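Local coordinates for protein tyrosyl-tRNA synthetase (Aeropyrum pernix, PDB 2CYA) that probably catalyses the two-step charging of tRNA(Tyr), activating tyrosine with ATP to Tyr-AMP and passing it to the acceptor end of the tRNA, at residues D125-V130 against P166-S171; I180-M185 against V207-P212; R262-P267 against D325-V330. All blocks are in the same frame, centred on the assembly; numbering follows the deposited sequence.

Interaction 1 (D125-V130 against P166-S171); sequences DYWGLV and PLMQVS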
loop_
_atom_site.group_PDB
_atom_site.type_symbol
_atom_site.label_atom_id
_atom_site.label_comp_id
_atom_site.label_asym_id
_atom_site.label_seq_id
_atom_site.Cartn_x
_atom_site.Cartn_y
_atom_site.Cartn_z
ATOM N N ASP A 125 -2.749 12.164 -2.350
ATOM C CA ASP A 125 -4.172 11.856 -2.255
ATOM C C ASP A 125 -4.502 10.495 -2.842
ATOM O O ASP A 125 -5.429 9.838 -2.392
ATOM C CB ASP A 125 -5.007 12.938 -2.934
ATOM C CG ASP A 125 -4.977 14.248 -2.166
ATOM O OD1 ASP A 125 -4.721 14.197 -0.941
ATOM O OD2 ASP A 125 -5.214 15.312 -2.777
ATOM N N TYR A 126 -3.741 10.065 -3.843
ATOM C CA TYR A 126 -3.989 8.761 -4.412
ATOM C C TYR A 126 -3.691 7.695 -3.350
ATOM O O TYR A 126 -4.514 6.797 -3.116
ATOM C CB TYR A 126 -3.108 8.523 -5.633
ATOM C CG TYR A 126 -3.155 7.101 -6.115
ATOM C CD1 TYR A 126 -4.264 6.610 -6.818
ATOM C CD2 TYR A 126 -2.076 6.252 -5.902
ATOM C CE1 TYR A 126 -4.276 5.304 -7.305
ATOM C CE2 TYR A 126 -2.079 4.951 -6.372
ATOM C CZ TYR A 126 -3.173 4.475 -7.073
ATOM O OH TYR A 126 -3.155 3.167 -7.529
ATOM N N TRP A 127 -2.522 7.795 -2.707
ATOM C CA TRP A 127 -2.162 6.817 -1.675
ATOM C C TRP A 127 -3.113 6.969 -0.511
ATOM O O TRP A 127 -3.444 6.005 0.159
ATOM C CB TRP A 127 -0.685 6.981 -1.261
ATOM C CG TRP A 127 0.215 6.666 -2.430
ATOM C CD1 TRP A 127 0.881 7.568 -3.228
ATOM C CD2 TRP A 127 0.399 5.382 -3.039
ATOM N NE1 TRP A 127 1.453 6.920 -4.300
ATOM C CE2 TRP A 127 1.171 5.578 -4.208
ATOM C CE3 TRP A 127 -0.021 4.080 -2.713
ATOM C CZ2 TRP A 127 1.535 4.520 -5.058
ATOM C CZ3 TRP A 127 0.341 3.028 -3.559
ATOM C CH2 TRP A 127 1.111 3.258 -4.719
ATOM N N GLY A 128 -3.591 8.188 -0.296
ATOM C CA GLY A 128 -4.565 8.395 0.762
ATOM C C GLY A 128 -5.787 7.513 0.505
ATOM O O GLY A 128 -6.372 6.948 1.455
ATOM N N LEU A 129 -6.170 7.380 -0.775
ATOM C CA LEU A 129 -7.322 6.545 -1.179
ATOM C C LEU A 129 -6.971 5.077 -1.065
ATOM O O LEU A 129 -7.802 4.253 -0.682
ATOM C CB LEU A 129 -7.744 6.815 -2.643
ATOM C CG LEU A 129 -8.878 7.788 -2.979
ATOM C CD1 LEU A 129 -8.983 7.956 -4.503
ATOM C CD2 LEU A 129 -10.195 7.252 -2.427
ATOM N N VAL A 130 -5.754 4.717 -1.441
ATOM C CA VAL A 130 -5.371 3.322 -1.312
ATOM C C VAL A 130 -5.543 2.892 0.154
ATOM O O VAL A 130 -5.962 1.766 0.442
ATOM C CB VAL A 130 -3.922 3.104 -1.762
ATOM C CG1 VAL A 130 -3.442 1.745 -1.316
ATOM C CG2 VAL A 130 -3.847 3.216 -3.290
ATOM N N PRO A 166 -4.854 -5.037 -6.161
ATOM C CA PRO A 166 -6.305 -4.763 -6.201
ATOM C C PRO A 166 -6.670 -3.443 -5.520
ATOM O O PRO A 166 -7.558 -2.707 -5.973
ATOM C CB PRO A 166 -6.906 -5.945 -5.440
ATOM C CG PRO A 166 -5.869 -7.015 -5.547
ATOM C CD PRO A 166 -4.569 -6.301 -5.455
ATOM N N LEU A 167 -6.012 -3.170 -4.401
ATOM C CA LEU A 167 -6.252 -1.949 -3.645
ATOM C C LEU A 167 -5.949 -0.765 -4.569
ATOM O O LEU A 167 -6.706 0.199 -4.632
ATOM C CB LEU A 167 -5.344 -1.917 -2.404
ATOM C CG LEU A 167 -5.872 -2.327 -1.014
ATOM C CD1 LEU A 167 -7.061 -3.244 -1.120
ATOM C CD2 LEU A 167 -4.724 -2.968 -0.191
ATOM N N MET A 168 -4.846 -0.862 -5.296
ATOM C CA MET A 168 -4.455 0.189 -6.234
ATOM C C MET A 168 -5.404 0.245 -7.429
ATOM O O MET A 168 -5.706 1.326 -7.930
ATOM C CB MET A 168 -3.024 -0.046 -6.736
ATOM C CG MET A 168 -1.951 0.343 -5.700
ATOM S SD MET A 168 -0.306 -0.077 -6.277
ATOM C CE MET A 168 -0.168 1.079 -7.713
ATOM N N GLN A 169 -5.857 -0.922 -7.887
ATOM C CA GLN A 169 -6.766 -0.983 -9.026
ATOM C C GLN A 169 -8.042 -0.223 -8.683
ATOM O O GLN A 169 -8.458 0.671 -9.426
ATOM C CB GLN A 169 -7.068 -2.442 -9.392
ATOM C CG GLN A 169 -7.873 -2.581 -10.688
ATOM C CD GLN A 169 -7.627 -3.909 -11.401
ATOM O OE1 GLN A 169 -7.050 -4.845 -10.830
ATOM N NE2 GLN A 169 -8.063 -3.994 -12.659
ATOM N N VAL A 170 -8.639 -0.545 -7.541
ATOM C CA VAL A 170 -9.854 0.134 -7.094
ATOM C C VAL A 170 -9.581 1.637 -6.890
ATOM O O VAL A 170 -10.403 2.489 -7.249
ATOM C CB VAL A 170 -10.358 -0.473 -5.760
ATOM C CG1 VAL A 170 -11.517 0.333 -5.216
ATOM C CG2 VAL A 170 -10.775 -1.925 -5.973
ATOM N N SER A 171 -8.425 1.971 -6.323
ATOM C CA SER A 171 -8.119 3.369 -6.086
ATOM C C SER A 171 -7.935 4.153 -7.374
ATOM O O SER A 171 -8.202 5.347 -7.403
ATOM C CB SER A 171 -6.874 3.505 -5.201
ATOM O OG SER A 171 -7.111 2.912 -3.937
#

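Interaction 2 (I180-M185 against V207-P212); sequences IALGGM and VAIHTP. With SO4 (sulfate ion), chain D.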
loop_
_atom_site.group_PDB
_atom_site.type_symbol
_atom_site.label_atom_id
_atom_site.label_comp_id
_atom_site.label_asym_id
_atom_site.label_seq_id
_atom_site.Cartn_x
_atom_site.Cartn_y
_atom_site.Cartn_z
ATOM N N ILE A 180 -17.591 4.576 -15.067
ATOM C CA ILE A 180 -17.434 3.285 -15.745
ATOM C C ILE A 180 -16.011 2.729 -15.784
ATOM O O ILE A 180 -15.056 3.438 -16.070
ATOM C CB ILE A 180 -17.876 3.369 -17.227
ATOM C CG1 ILE A 180 -19.347 3.762 -17.350
ATOM C CG2 ILE A 180 -17.645 2.026 -17.897
ATOM C CD1 ILE A 180 -19.728 4.107 -18.786
ATOM N N ALA A 181 -15.902 1.431 -15.560
ATOM C CA ALA A 181 -14.630 0.734 -15.599
ATOM C C ALA A 181 -14.716 -0.338 -16.694
ATOM O O ALA A 181 -15.459 -1.308 -16.562
ATOM C CB ALA A 181 -14.352 0.075 -14.245
ATOM N N LEU A 182 -13.981 -0.151 -17.782
ATOM C CA LEU A 182 -13.961 -1.134 -18.854
ATOM C C LEU A 182 -12.755 -2.038 -18.624
ATOM O O LEU A 182 -11.718 -1.586 -18.144
ATOM C CB LEU A 182 -13.810 -0.437 -20.208
ATOM C CG LEU A 182 -13.525 -1.326 -21.422
ATOM C CD1 LEU A 182 -14.798 -2.085 -21.775
ATOM C CD2 LEU A 182 -13.068 -0.473 -22.619
ATOM N N GLY A 183 -12.889 -3.312 -18.960
ATOM C CA GLY A 183 -11.777 -4.220 -18.806
ATOM C C GLY A 183 -12.149 -5.620 -19.244
ATOM O O GLY A 183 -13.325 -5.922 -19.473
ATOM N N GLY A 184 -11.144 -6.481 -19.372
ATOM C CA GLY A 184 -11.405 -7.852 -19.749
ATOM C C GLY A 184 -12.053 -8.541 -18.565
ATOM O O GLY A 184 -12.079 -8.002 -17.453
ATOM N N MET A 185 -12.574 -9.737 -18.785
ATOM C CA MET A 185 -13.206 -10.489 -17.706
ATOM C C MET A 185 -12.225 -10.823 -16.610
ATOM O O MET A 185 -12.631 -11.193 -15.514
ATOM C CB MET A 185 -13.825 -11.779 -18.240
ATOM C CG MET A 185 -15.185 -11.577 -18.859
ATOM S SD MET A 185 -16.408 -11.034 -17.633
ATOM C CE MET A 185 -16.959 -12.604 -16.961
ATOM N N VAL A 207 -19.933 1.395 -13.000
ATOM C CA VAL A 207 -20.577 0.382 -13.826
ATOM C C VAL A 207 -19.383 -0.381 -14.439
ATOM O O VAL A 207 -18.512 0.236 -15.052
ATOM C CB VAL A 207 -21.369 1.023 -14.984
ATOM C CG1 VAL A 207 -21.658 -0.033 -16.048
ATOM C CG2 VAL A 207 -22.680 1.657 -14.455
ATOM N N ALA A 208 -19.338 -1.700 -14.258
ATOM C CA ALA A 208 -18.266 -2.529 -14.795
ATOM C C ALA A 208 -18.620 -3.132 -16.160
ATOM O O ALA A 208 -19.596 -3.884 -16.271
ATOM C CB ALA A 208 -17.934 -3.670 -13.797
ATOM N N ILE A 209 -17.817 -2.832 -17.184
ATOM C CA ILE A 209 -18.053 -3.363 -18.541
ATOM C C ILE A 209 -16.906 -4.275 -18.939
ATOM O O ILE A 209 -15.771 -3.825 -19.143
ATOM C CB ILE A 209 -18.191 -2.224 -19.595
ATOM C CG1 ILE A 209 -19.417 -1.365 -19.282
ATOM C CG2 ILE A 209 -18.314 -2.823 -21.005
ATOM C CD1 ILE A 209 -19.486 -0.083 -20.048
ATOM N N HIS A 210 -17.212 -5.560 -19.072
ATOM C CA HIS A 210 -16.206 -6.555 -19.390
ATOM C C HIS A 210 -16.227 -7.118 -20.808
ATOM O O HIS A 210 -17.265 -7.587 -21.298
ATOM C CB HIS A 210 -16.314 -7.688 -18.362
ATOM C CG HIS A 210 -16.182 -7.210 -16.948
ATOM N ND1 HIS A 210 -16.961 -7.688 -15.918
ATOM C CD2 HIS A 210 -15.387 -6.254 -16.405
ATOM C CE1 HIS A 210 -16.655 -7.047 -14.802
ATOM N NE2 HIS A 210 -15.700 -6.172 -15.070
ATOM N N THR A 211 -15.055 -7.071 -21.440
ATOM C CA THR A 211 -14.842 -7.574 -22.782
ATOM C C THR A 211 -14.316 -9.013 -22.722
ATOM O O THR A 211 -13.711 -9.427 -21.729
ATOM C CB THR A 211 -13.823 -6.701 -23.533
ATOM O OG1 THR A 211 -12.620 -6.595 -22.765
ATOM C CG2 THR A 211 -14.397 -5.315 -23.758
ATOM N N PRO A 212 -14.555 -9.797 -23.784
ATOM C CA PRO A 212 -14.102 -11.191 -23.839
ATOM C C PRO A 212 -12.584 -11.322 -23.986
ATOM O O PRO A 212 -11.924 -10.473 -24.574
ATOM C CB PRO A 212 -14.861 -11.752 -25.050
ATOM C CG PRO A 212 -14.953 -10.558 -25.957
ATOM C CD PRO A 212 -15.323 -9.436 -24.992
HETATM S S SO4 D . -7.190 -6.466 -20.007
HETATM O O1 SO4 D . -7.557 -5.131 -19.361
HETATM O O2 SO4 D . -8.376 -7.404 -19.819
HETATM O O3 SO4 D . -7.057 -6.235 -21.393
HETATM O O4 SO4 D . -6.157 -7.005 -19.187
#

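Interaction 3 (R262-P267 against D325-V330); sequences RKAYCP and DLKNAV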
loop_
_atom_site.group_PDB
_atom_site.type_symbol
_atom_site.label_atom_id
_atom_site.label_comp_id
_atom_site.label_asym_id
_atom_site.label_seq_id
_atom_site.Cartn_x
_atom_site.Cartn_y
_atom_site.Cartn_z
ATOM N N ARG A 262 -3.173 -21.833 -38.858
ATOM C CA ARG A 262 -3.282 -23.170 -39.437
ATOM C C ARG A 262 -3.173 -24.244 -38.338
ATOM O O ARG A 262 -3.919 -25.212 -38.333
ATOM C CB ARG A 262 -2.184 -23.357 -40.494
ATOM C CG ARG A 262 -2.206 -24.688 -41.243
ATOM C CD ARG A 262 -1.235 -24.667 -42.435
ATOM N NE ARG A 262 0.145 -24.431 -42.018
ATOM C CZ ARG A 262 0.897 -23.407 -42.418
ATOM N NH1 ARG A 262 0.416 -22.499 -43.262
ATOM N NH2 ARG A 262 2.137 -23.285 -41.960
ATOM N N LYS A 263 -2.260 -24.045 -37.398
ATOM C CA LYS A 263 -2.054 -24.984 -36.296
ATOM C C LYS A 263 -3.021 -24.796 -35.118
ATOM O O LYS A 263 -2.992 -25.564 -34.157
ATOM C CB LYS A 263 -0.628 -24.838 -35.763
ATOM C CG LYS A 263 0.474 -25.213 -36.746
ATOM C CD LYS A 263 1.835 -25.004 -36.094
ATOM C CE LYS A 263 2.961 -25.615 -36.923
ATOM N NZ LYS A 263 4.302 -25.402 -36.288
ATOM N N ALA A 264 -3.870 -23.776 -35.184
ATOM C CA ALA A 264 -4.795 -23.471 -34.090
ATOM C C ALA A 264 -5.875 -24.501 -33.752
ATOM O O ALA A 264 -6.427 -25.159 -34.628
ATOM C CB ALA A 264 -5.460 -22.117 -34.347
ATOM N N TYR A 265 -6.182 -24.610 -32.463
ATOM C CA TYR A 265 -7.228 -25.513 -31.996
ATOM C C TYR A 265 -8.526 -25.024 -32.629
ATOM O O TYR A 265 -8.874 -23.856 -32.493
ATOM C CB TYR A 265 -7.327 -25.440 -30.475
ATOM C CG TYR A 265 -8.381 -26.332 -29.861
ATOM C CD1 TYR A 265 -8.338 -27.721 -30.029
ATOM C CD2 TYR A 265 -9.397 -25.794 -29.070
ATOM C CE1 TYR A 265 -9.277 -28.548 -29.416
ATOM C CE2 TYR A 265 -10.336 -26.608 -28.454
ATOM C CZ TYR A 265 -10.272 -27.982 -28.627
ATOM O OH TYR A 265 -11.206 -28.782 -28.019
ATOM N N CYS A 266 -9.236 -25.909 -33.324
ATOM C CA CYS A 266 -10.478 -25.531 -33.991
ATOM C C CYS A 266 -11.398 -26.747 -34.215
ATOM O O CYS A 266 -11.597 -27.197 -35.345
ATOM C CB CYS A 266 -10.136 -24.856 -35.327
ATOM S SG CYS A 266 -11.538 -24.168 -36.220
ATOM N N PRO A 267 -11.987 -27.279 -33.128
ATOM C CA PRO A 267 -12.889 -28.438 -33.160
ATOM C C PRO A 267 -14.042 -28.268 -34.136
ATOM O O PRO A 267 -14.724 -27.248 -34.123
ATOM C CB PRO A 267 -13.391 -28.527 -31.724
ATOM C CG PRO A 267 -12.283 -27.937 -30.939
ATOM C CD PRO A 267 -11.908 -26.734 -31.763
ATOM N N ASP A 325 -11.083 -24.733 -43.796
ATOM C CA ASP A 325 -11.556 -23.645 -44.647
ATOM C C ASP A 325 -11.749 -22.366 -43.834
ATOM O O ASP A 325 -11.541 -21.261 -44.341
ATOM C CB ASP A 325 -12.873 -24.018 -45.334
ATOM C CG ASP A 325 -12.671 -24.935 -46.532
ATOM O OD1 ASP A 325 -11.783 -24.635 -47.374
ATOM O OD2 ASP A 325 -13.412 -25.942 -46.630
ATOM N N LEU A 326 -12.166 -22.524 -42.580
ATOM C CA LEU A 326 -12.367 -21.383 -41.699
ATOM C C LEU A 326 -10.984 -20.805 -41.384
ATOM O O LEU A 326 -10.773 -19.598 -41.484
ATOM C CB LEU A 326 -13.078 -21.822 -40.406
ATOM C CG LEU A 326 -13.371 -20.733 -39.364
ATOM C CD1 LEU A 326 -14.437 -19.769 -39.881
ATOM C CD2 LEU A 326 -13.841 -21.383 -38.082
ATOM N N LYS A 327 -10.045 -21.685 -41.034
ATOM C CA LYS A 327 -8.672 -21.289 -40.720
ATOM C C LYS A 327 -8.068 -20.369 -41.787
ATOM O O LYS A 327 -7.619 -19.265 -41.482
ATOM C CB LYS A 327 -7.774 -22.518 -40.600
ATOM C CG LYS A 327 -8.105 -23.478 -39.479
ATOM C CD LYS A 327 -7.327 -23.161 -38.236
ATOM C CE LYS A 327 -7.243 -24.371 -37.312
ATOM N NZ LYS A 327 -6.492 -25.515 -37.906
ATOM N N ASN A 328 -8.040 -20.841 -43.031
ATOM C CA ASN A 328 -7.474 -20.065 -44.127
ATOM C C ASN A 328 -8.120 -18.716 -44.274
ATOM O O ASN A 328 -7.429 -17.713 -44.432
ATOM C CB ASN A 328 -7.610 -20.808 -45.466
ATOM C CG ASN A 328 -6.498 -21.800 -45.694
ATOM O OD1 ASN A 328 -6.501 -22.523 -46.687
ATOM N ND2 ASN A 328 -5.537 -21.843 -44.777
ATOM N N ALA A 329 -9.450 -18.701 -44.246
ATOM C CA ALA A 329 -10.202 -17.463 -44.410
ATOM C C ALA A 329 -9.956 -16.492 -43.263
ATOM O O ALA A 329 -9.870 -15.283 -43.476
ATOM C CB ALA A 329 -11.701 -17.764 -44.525
ATOM N N VAL A 330 -9.868 -17.017 -42.046
ATOM C CA VAL A 330 -9.634 -16.164 -40.894
ATOM C C VAL A 330 -8.204 -15.649 -40.951
ATOM O O VAL A 330 -7.954 -14.471 -40.719
ATOM C CB VAL A 330 -9.913 -16.937 -39.569
ATOM C CG1 VAL A 330 -9.238 -16.248 -38.367
ATOM C CG2 VAL A 330 -11.430 -17.014 -39.350
#

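Interaction 1 (D125-V130 against P166-S171)
S171 is the small bump of this contact, and its CB and OG fill a shallow hollow formed on helix 124-135 by Y126, L129 and V130. S171 OG lies 3.2 Å from V130 CA, and S171 CB lies 3.6 Å from V130 CG2. The axes of the two short helical segments approach to 9.1 Å, with 120° between their N-to-C directions. A second, longer bump is M168, which crosses the side chain of Y126 at about a right angle. M168 CB sits 3.3 Å from Y126 OH. The bend at chi3 (66°) brings M168 CE to 3.9 Å from W127 CH2, an apolar touch, while M168 SD, 5.1 Å from the centroid of the W127 six-membered ring, makes an oblique Met-aromatic contact. Here W127 also stacks on W127 of the second subunit. The hydroxyl of Y126 is hydrogen-bonded to D172 OD1, and D172 is predicted to bind L-tyrosine, so Y126 is a probable second-shell residue of that pocket. With a phenylalanine here, D172 would probably lose this mate and be less firmly fixed in its rotation. The buried S171 OG gives a 2.8 Å hydrogen bond to L167 O, and S171 N bonds to the same oxygen from the opposite face of the carbonyl plane. Shape and apolar contact thus join the two segments themselves, while one residue on, the Y126-D172 bond links the same helices.

Interaction 2 (I180-M185 against V207-P212)
H210 and M185 meet at the C-terminal ends of two parallel strands. The histidine CB touches the thioether, H210 CB to M185 SD being 3.4 Å, the side chains crossing nearly at right angles. Next, CG is still near the sulfur, and M185 SD stands 4.5 Å from the centroid of the H210 ring, obliquely. On one branch ND1 is hydrogen-bonded to E19 OE2 and also lies near M185 SD; on the other the ring edge meets the backbone, H210 CD2 lying 3.7 Å from G183 O. At the tip, NE2 is hydrogen-bonded to ND1 of H191, on helix 188-198. That helix is the middle of a beta-alpha-beta crossover from strand 180-184 to strand 207-211, part of the Rossmann-like fold of class I synthetases. The strands pair in parallel register, I180 with V207 through G184 with T211: A181 N gives a nearly straight bond to V207 O (168°), A181 O accepts from I209 N at 2.9 Å, G183 N bonds to I209 O and T211 N to G183 O. On the face of I180, V207, L182 and I209 the contacts are apolar: I180 CG2, anti to its own N, lies 3.5 Å from I209 CD1, and L182 CD1 rests 3.7 Å from I209 CG2. Where the strand ends, G184 N bonds weakly to a sulfate, probably from the crystallisation liquor.

Interaction 3 (R262-P267 against D325-V330)
The backbone at the C-terminal end of helix 254-262 comes closest to helix 323-346 at R262, the CA atoms of R262 and K327 being 5.9 Å apart, and then continues as an irregular loop through A264 and C266. K327 carries most of the contact. Its side chain leaves the helix with the bond from CA to CB pointing at the loop and bends at chi2 (-93°) and again at chi4 (64°), which brings the ammonium group to the loop carbonyls. There K327 NZ donates to R262 O at 2.6 Å. The approach is not on a lone pair: the donor stands above the carbonyl plane, 42° out of it. A second carbonyl lies close by, with A264 O 3.3 Å from K327 NZ, but the angle there is too poor for a hydrogen bond. Two carbonyl oxygens near the charge, one of them at the C-terminal end of a helix, would probably stabilise it electrostatically. The aliphatic part of the lysine is packed as well: K327 CE approaches C266 CB to 3.5 Å and also faces the methyl group of A264. Farther along the loop, where the backbone of Y265 is hydrogen-bonded to L217, C266 has SG anti to its backbone N, which turns the sulfur toward L326 of the helix, with C266 SG 4.1 Å from L326 CD2. The contact lies away from the residues predicted to bind tyrosine and ATP, in the part of the chain that follows the KMSKS region. Around it, V276 packs on A264, C266 and L326 alike, while Y316 touches C266 and L326 and hydrogen-bonds through its hydroxyl to P267 O. The loop is thus wedged among three helices, 275-284, 309-317 and 323-346.

From the N terminus, interaction 1 comes first: it closes a loop of 35 residues between helices 124-135 and 161-175, near the subunit interface. Helix 161-175 is followed directly by strand 180-184, where interaction 2 opens; its 21-residue connection includes helix 188-198 and returns to the sheet beside strand 180-184. Interaction 3 closes the longest span, 57 residues, joining the end of helix 254-262 to helix 323-346. The three are in series, so none nests within or crosses another. The centres of interactions 1 and 2 are about 19 Å apart, whereas the centre of interaction 3 lies about 44 Å from that of interaction 1, across the centre of the chain.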